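Bifunctional endomannanase/endoglucanase (Caldanaerobius polysaccharolyticus, PDB 3W0K) probably hydrolyses beta-mannan and beta-glucan chains from within, as a family 5 glycoside hydrolase with a beta/alpha barrel. Local coordinates at residues Glu19-Ala32 with Tyr64-Ile77. Numbering follows the deposited sequence.
Sequences EPEPPDKKALDFLA and YIDLYLRECSARNI
Arg75 reaches across to Asp29, its NE donating to OD1 at 2.7 Å in a salt bridge near the guanidinium plane but above that of the carboxylate. A water joins Arg75 NH2 to Asp29 OD2 as a second link. Arg75 NH1 lies 2.7 Å from Glu71 OE1, which uses its anti lone pair; the same nitrogen also donates to the backbone O of Glu71. The arginine chain, extended from CG to NE (chi3 176°), carries its CD to 3.5 Å from Leu28 CB, while Lys25 CA sits over one face of the guanidinium and Lys25 CB touches NH2. With Arg75 cut back to an alanine, the Asp29 and Glu71 carboxylates would probably lose their shared cation and a gap would open beside Leu28 CB. Toward the loop, Pro23 packs CD against Leu67 CD2 at a tight 3.5 Å and CB against Tyr68 CD1. Tyr68 OH donates to Glu21 O (2.7 Å) in the carbonyl plane, holding the Glu21 carbonyl, just before Pro22, against the helix. Pro20 CG sits over the Tyr64 ring, 3.4 Å from its centroid, a CH-pi contact; a water bridges Pro20 O and Tyr64 OH. Asp24 N-caps helix 25-33, accepting from Ala27 N, and a Schellman motif with Asn76 at C-prime ends helix 62-74; beyond it, Ile77 CD1 lies 4.0 Å from Leu31 CB. The axes of segments 25-32 and 64-74, successive outer helices of the eight-stranded barrel, pass 10.3 Å apart at 31°; Leu28, Leu31 and Ile77 meet Val39 of strand 38-44, and Tyr68 touches Ile41 there and Met79 of strand 78-83.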
loop_
_atom_site.group_PDB
_atom_site.type_symbol
_atom_site.label_atom_id
_atom_site.label_comp_id
_atom_site.label_asym_id
_atom_site.label_seq_id
_atom_site.Cartn_x
_atom_site.Cartn_y
_atom_site.Cartn_z
ATOM N N GLU A 19 0.767 -0.394 -22.063
ATOM C CA GLU A 19 -0.565 0.116 -21.779
ATOM C C GLU A 19 -1.019 -0.391 -20.417
ATOM O O GLU A 19 -0.616 -1.473 -19.986
ATOM C CB GLU A 19 -1.553 -0.370 -22.845
ATOM C CG GLU A 19 -1.331 0.217 -24.231
ATOM C CD GLU A 19 -1.646 1.701 -24.298
ATOM O OE1 GLU A 19 -2.765 2.090 -23.898
ATOM O OE2 GLU A 19 -0.778 2.474 -24.757
ATOM N N PRO A 20 -1.787 0.424 -19.678
ATOM C CA PRO A 20 -2.235 -0.074 -18.374
ATOM C C PRO A 20 -3.155 -1.270 -18.606
ATOM O O PRO A 20 -3.768 -1.395 -19.667
ATOM C CB PRO A 20 -2.972 1.126 -17.767
ATOM C CG PRO A 20 -3.235 2.039 -18.922
ATOM C CD PRO A 20 -2.080 1.856 -19.837
ATOM N N GLU A 21 -3.203 -2.181 -17.644
ATOM C CA GLU A 21 -4.036 -3.365 -17.793
ATOM C C GLU A 21 -5.495 -3.115 -17.469
ATOM O O GLU A 21 -5.830 -2.196 -16.721
ATOM C CB GLU A 21 -3.530 -4.484 -16.887
ATOM C CG GLU A 21 -2.110 -4.928 -17.164
ATOM C CD GLU A 21 -1.673 -6.053 -16.252
ATOM O OE1 GLU A 21 -2.220 -6.159 -15.131
ATOM O OE2 GLU A 21 -0.785 -6.835 -16.656
ATOM N N PRO A 22 -6.394 -3.886 -18.096
ATOM C CA PRO A 22 -7.821 -3.724 -17.824
ATOM C C PRO A 22 -8.014 -4.315 -16.426
ATOM O O PRO A 22 -7.159 -5.064 -15.945
ATOM C CB PRO A 22 -8.473 -4.632 -18.873
ATOM C CG PRO A 22 -7.466 -4.680 -19.979
ATOM C CD PRO A 22 -6.176 -4.810 -19.222
ATOM N N PRO A 23 -9.106 -3.960 -15.737
ATOM C CA PRO A 23 -9.296 -4.533 -14.402
ATOM C C PRO A 23 -9.472 -6.047 -14.490
ATOM O O PRO A 23 -10.059 -6.563 -15.448
ATOM C CB PRO A 23 -10.567 -3.837 -13.907
ATOM C CG PRO A 23 -11.314 -3.550 -15.179
ATOM C CD PRO A 23 -10.217 -3.062 -16.089
ATOM N N ASP A 24 -8.893 -6.754 -13.526
ATOM C CA ASP A 24 -8.986 -8.207 -13.473
ATOM C C ASP A 24 -10.336 -8.556 -12.850
ATOM O O ASP A 24 -10.439 -8.770 -11.639
ATOM C CB ASP A 24 -7.837 -8.760 -12.624
ATOM C CG ASP A 24 -7.704 -10.272 -12.713
ATOM O OD1 ASP A 24 -8.698 -10.964 -13.030
ATOM O OD2 ASP A 24 -6.593 -10.767 -12.439
ATOM N N LYS A 25 -11.370 -8.609 -13.686
ATOM C CA LYS A 25 -12.719 -8.903 -13.220
ATOM C C LYS A 25 -12.859 -10.249 -12.513
ATOM O O LYS A 25 -13.580 -10.355 -11.522
ATOM C CB LYS A 25 -13.724 -8.759 -14.365
ATOM C CG LYS A 25 -13.858 -7.315 -14.842
ATOM C CD LYS A 25 -14.954 -7.129 -15.881
ATOM C CE LYS A 25 -14.555 -7.673 -17.238
ATOM N NZ LYS A 25 -15.581 -7.343 -18.270
ATOM N N LYS A 26 -12.137 -11.261 -12.985
ATOM C CA LYS A 26 -12.193 -12.575 -12.349
ATOM C C LYS A 26 -11.618 -12.514 -10.931
ATOM O O LYS A 26 -12.160 -13.126 -10.010
ATOM C CB LYS A 26 -11.464 -13.624 -13.192
ATOM C CG LYS A 26 -12.186 -13.974 -14.491
ATOM C CD LYS A 26 -11.421 -15.032 -15.283
ATOM C CE LYS A 26 -12.136 -15.402 -16.576
ATOM N NZ LYS A 26 -12.202 -14.270 -17.546
ATOM N N ALA A 27 -10.534 -11.760 -10.750
ATOM C CA ALA A 27 -9.930 -11.609 -9.427
ATOM C C ALA A 27 -10.882 -10.831 -8.518
ATOM O O ALA A 27 -11.066 -11.182 -7.353
ATOM C CB ALA A 27 -8.581 -10.886 -9.521
ATOM N N LEU A 28 -11.496 -9.779 -9.059
ATOM C CA LEU A 28 -12.435 -8.977 -8.281
ATOM C C LEU A 28 -13.632 -9.821 -7.843
ATOM O O LEU A 28 -14.134 -9.654 -6.732
ATOM C CB LEU A 28 -12.888 -7.747 -9.072
ATOM C CG LEU A 28 -11.805 -6.705 -9.372
ATOM C CD1 LEU A 28 -12.400 -5.560 -10.174
ATOM C CD2 LEU A 28 -11.206 -6.182 -8.077
ATOM N N ASP A 29 -14.076 -10.732 -8.712
ATOM C CA ASP A 29 -15.190 -11.625 -8.386
ATOM C C ASP A 29 -14.784 -12.518 -7.214
ATOM O O ASP A 29 -15.589 -12.792 -6.326
ATOM C CB ASP A 29 -15.571 -12.505 -9.585
ATOM C CG ASP A 29 -16.428 -11.778 -10.613
ATOM O OD1 ASP A 29 -17.019 -10.722 -10.293
ATOM O OD2 ASP A 29 -16.528 -12.286 -11.748
ATOM N N PHE A 30 -13.529 -12.963 -7.206
ATOM C CA PHE A 30 -13.044 -13.803 -6.115
ATOM C C PHE A 30 -13.089 -13.026 -4.800
ATOM O O PHE A 30 -13.554 -13.544 -3.786
ATOM C CB PHE A 30 -11.619 -14.302 -6.386
ATOM C CG PHE A 30 -11.078 -15.205 -5.311
ATOM C CD1 PHE A 30 -11.145 -16.589 -5.448
ATOM C CD2 PHE A 30 -10.514 -14.675 -4.152
ATOM C CE1 PHE A 30 -10.660 -17.428 -4.451
ATOM C CE2 PHE A 30 -10.025 -15.506 -3.143
ATOM C CZ PHE A 30 -10.098 -16.887 -3.294
ATOM N N LEU A 31 -12.604 -11.786 -4.817
ATOM C CA LEU A 31 -12.618 -10.961 -3.615
ATOM C C LEU A 31 -14.037 -10.847 -3.067
ATOM O O LEU A 31 -14.276 -11.091 -1.884
ATOM C CB LEU A 31 -12.067 -9.561 -3.904
ATOM C CG LEU A 31 -10.575 -9.323 -3.668
ATOM C CD1 LEU A 31 -9.737 -10.170 -4.611
ATOM C CD2 LEU A 31 -10.277 -7.845 -3.876
ATOM N N ALA A 32 -14.976 -10.513 -3.949
ATOM C CA ALA A 32 -16.375 -10.355 -3.570
ATOM C C ALA A 32 -16.968 -11.650 -3.027
ATOM O O ALA A 32 -17.668 -11.642 -2.013
ATOM C CB ALA A 32 -17.190 -9.861 -4.765
ATOM N N TYR A 64 -8.975 4.445 -17.628
ATOM C CA TYR A 64 -8.636 3.161 -17.022
ATOM C C TYR A 64 -8.980 3.214 -15.542
ATOM O O TYR A 64 -9.514 2.255 -14.990
ATOM C CB TYR A 64 -7.154 2.843 -17.187
ATOM C CG TYR A 64 -6.820 2.183 -18.499
ATOM C CD1 TYR A 64 -6.964 0.801 -18.660
ATOM C CD2 TYR A 64 -6.347 2.928 -19.575
ATOM C CE1 TYR A 64 -6.638 0.180 -19.860
ATOM C CE2 TYR A 64 -6.015 2.313 -20.781
ATOM C CZ TYR A 64 -6.164 0.943 -20.914
ATOM O OH TYR A 64 -5.828 0.332 -22.100
ATOM N N ILE A 65 -8.676 4.342 -14.903
ATOM C CA ILE A 65 -8.975 4.513 -13.486
ATOM C C ILE A 65 -10.492 4.519 -13.293
ATOM O O ILE A 65 -10.996 3.924 -12.343
ATOM C CB ILE A 65 -8.313 5.790 -12.915
ATOM C CG1 ILE A 65 -6.792 5.696 -13.095
ATOM C CG2 ILE A 65 -8.649 5.944 -11.432
ATOM C CD1 ILE A 65 -6.030 6.939 -12.687
ATOM N N ASP A 66 -11.216 5.130 -14.235
ATOM C CA ASP A 66 -12.684 5.159 -14.181
ATOM C C ASP A 66 -13.201 3.722 -14.212
ATOM O O ASP A 66 -14.127 3.367 -13.479
ATOM C CB ASP A 66 -13.276 5.866 -15.407
ATOM C CG ASP A 66 -12.973 7.348 -15.457
ATOM O OD1 ASP A 66 -12.427 7.907 -14.487
ATOM O OD2 ASP A 66 -13.307 7.959 -16.491
ATOM N N LEU A 67 -12.599 2.912 -15.081
ATOM C CA LEU A 67 -12.985 1.515 -15.247
ATOM C C LEU A 67 -12.704 0.692 -13.995
ATOM O O LEU A 67 -13.529 -0.130 -13.592
ATOM C CB LEU A 67 -12.279 0.909 -16.465
ATOM C CG LEU A 67 -12.691 -0.508 -16.872
ATOM C CD1 LEU A 67 -14.200 -0.599 -17.047
ATOM C CD2 LEU A 67 -11.972 -0.886 -18.159
ATOM N N TYR A 68 -11.545 0.916 -13.379
ATOM C CA TYR A 68 -11.201 0.197 -12.156
ATOM C C TYR A 68 -12.251 0.516 -11.091
ATOM O O TYR A 68 -12.738 -0.377 -10.395
ATOM C CB TYR A 68 -9.825 0.625 -11.631
ATOM C CG TYR A 68 -8.642 0.385 -12.550
ATOM C CD1 TYR A 68 -8.708 -0.523 -13.610
ATOM C CD2 TYR A 68 -7.451 1.079 -12.353
ATOM C CE1 TYR A 68 -7.606 -0.727 -14.456
ATOM C CE2 TYR A 68 -6.351 0.886 -13.183
ATOM C CZ TYR A 68 -6.431 -0.015 -14.229
ATOM O OH TYR A 68 -5.334 -0.198 -15.038
ATOM N N LEU A 69 -12.596 1.797 -10.972
ATOM C CA LEU A 69 -13.582 2.249 -9.993
ATOM C C LEU A 69 -14.951 1.620 -10.247
ATOM O O LEU A 69 -15.596 1.122 -9.321
ATOM C CB LEU A 69 -13.699 3.780 -10.014
ATOM C CG LEU A 69 -14.778 4.398 -9.117
ATOM C CD1 LEU A 69 -14.513 4.072 -7.652
ATOM C CD2 LEU A 69 -14.835 5.906 -9.329
ATOM N N ARG A 70 -15.378 1.633 -11.506
ATOM C CA ARG A 70 -16.668 1.065 -11.877
ATOM C C ARG A 70 -16.759 -0.413 -11.529
ATOM O O ARG A 70 -17.752 -0.858 -10.952
ATOM C CB ARG A 70 -16.936 1.265 -13.372
ATOM C CG ARG A 70 -18.200 0.579 -13.864
ATOM C CD ARG A 70 -18.619 1.091 -15.232
ATOM N NE ARG A 70 -19.095 2.471 -15.174
ATOM C CZ ARG A 70 -20.247 2.849 -14.620
ATOM N NH1 ARG A 70 -21.054 1.950 -14.070
ATOM N NH2 ARG A 70 -20.590 4.130 -14.611
ATOM N N GLU A 71 -15.722 -1.170 -11.868
ATOM C CA GLU A 71 -15.724 -2.598 -11.584
ATOM C C GLU A 71 -15.635 -2.910 -10.090
ATOM O O GLU A 71 -16.247 -3.865 -9.616
ATOM C CB GLU A 71 -14.627 -3.310 -12.379
ATOM C CG GLU A 71 -14.783 -3.191 -13.904
ATOM C CD GLU A 71 -16.076 -3.793 -14.453
ATOM O OE1 GLU A 71 -16.732 -4.598 -13.758
ATOM O OE2 GLU A 71 -16.433 -3.461 -15.604
ATOM N N CYS A 72 -14.899 -2.094 -9.338
ATOM C CA CYS A 72 -14.796 -2.304 -7.897
ATOM C C CYS A 72 -16.140 -1.981 -7.240
ATOM O O CYS A 72 -16.668 -2.778 -6.463
ATOM C CB CYS A 72 -13.695 -1.427 -7.292
ATOM S SG CYS A 72 -12.017 -2.028 -7.588
ATOM N N SER A 73 -16.700 -0.821 -7.577
ATOM C CA SER A 73 -17.979 -0.394 -7.014
ATOM C C SER A 73 -19.117 -1.370 -7.306
ATOM O O SER A 73 -19.957 -1.624 -6.440
ATOM C CB SER A 73 -18.351 1.004 -7.521
ATOM O OG SER A 73 -17.506 1.992 -6.953
ATOM N N ALA A 74 -19.128 -1.934 -8.510
ATOM C CA ALA A 74 -20.169 -2.882 -8.901
ATOM C C ALA A 74 -20.177 -4.122 -8.010
ATOM O O ALA A 74 -21.222 -4.746 -7.811
ATOM C CB ALA A 74 -19.989 -3.286 -10.356
ATOM N N ARG A 75 -19.015 -4.449 -7.452
ATOM C CA ARG A 75 -18.854 -5.619 -6.589
ATOM C C ARG A 75 -18.731 -5.270 -5.104
ATOM O O ARG A 75 -18.240 -6.077 -4.306
ATOM C CB ARG A 75 -17.632 -6.418 -7.043
ATOM C CG ARG A 75 -17.749 -6.960 -8.450
ATOM C CD ARG A 75 -16.406 -7.418 -8.984
ATOM N NE ARG A 75 -16.539 -8.025 -10.305
ATOM C CZ ARG A 75 -16.724 -7.353 -11.434
ATOM N NH1 ARG A 75 -16.791 -6.028 -11.423
ATOM N NH2 ARG A 75 -16.884 -8.009 -12.575
ATOM N N ASN A 76 -19.176 -4.068 -4.737
ATOM C CA ASN A 76 -19.125 -3.596 -3.354
ATOM C C ASN A 76 -17.712 -3.625 -2.774
ATOM O O ASN A 76 -17.499 -4.013 -1.625
ATOM C CB ASN A 76 -20.087 -4.398 -2.467
ATOM C CG ASN A 76 -21.543 -4.042 -2.713
ATOM O OD1 ASN A 76 -21.853 -2.971 -3.229
ATOM N ND2 ASN A 76 -22.446 -4.936 -2.320
ATOM N N ILE A 77 -16.752 -3.224 -3.598
ATOM C CA ILE A 77 -15.355 -3.172 -3.197
ATOM C C ILE A 77 -14.911 -1.718 -3.217
ATOM O O ILE A 77 -15.147 -1.010 -4.195
ATOM C CB ILE A 77 -14.468 -3.987 -4.173
ATOM C CG1 ILE A 77 -14.781 -5.480 -4.042
ATOM C CG2 ILE A 77 -12.991 -3.725 -3.903
ATOM C CD1 ILE A 77 -14.101 -6.345 -5.080
HETATM O O HOH W 1 -5.009 -2.460 -22.015
HETATM O O HOH W 2 -17.180 -10.572 -13.712
#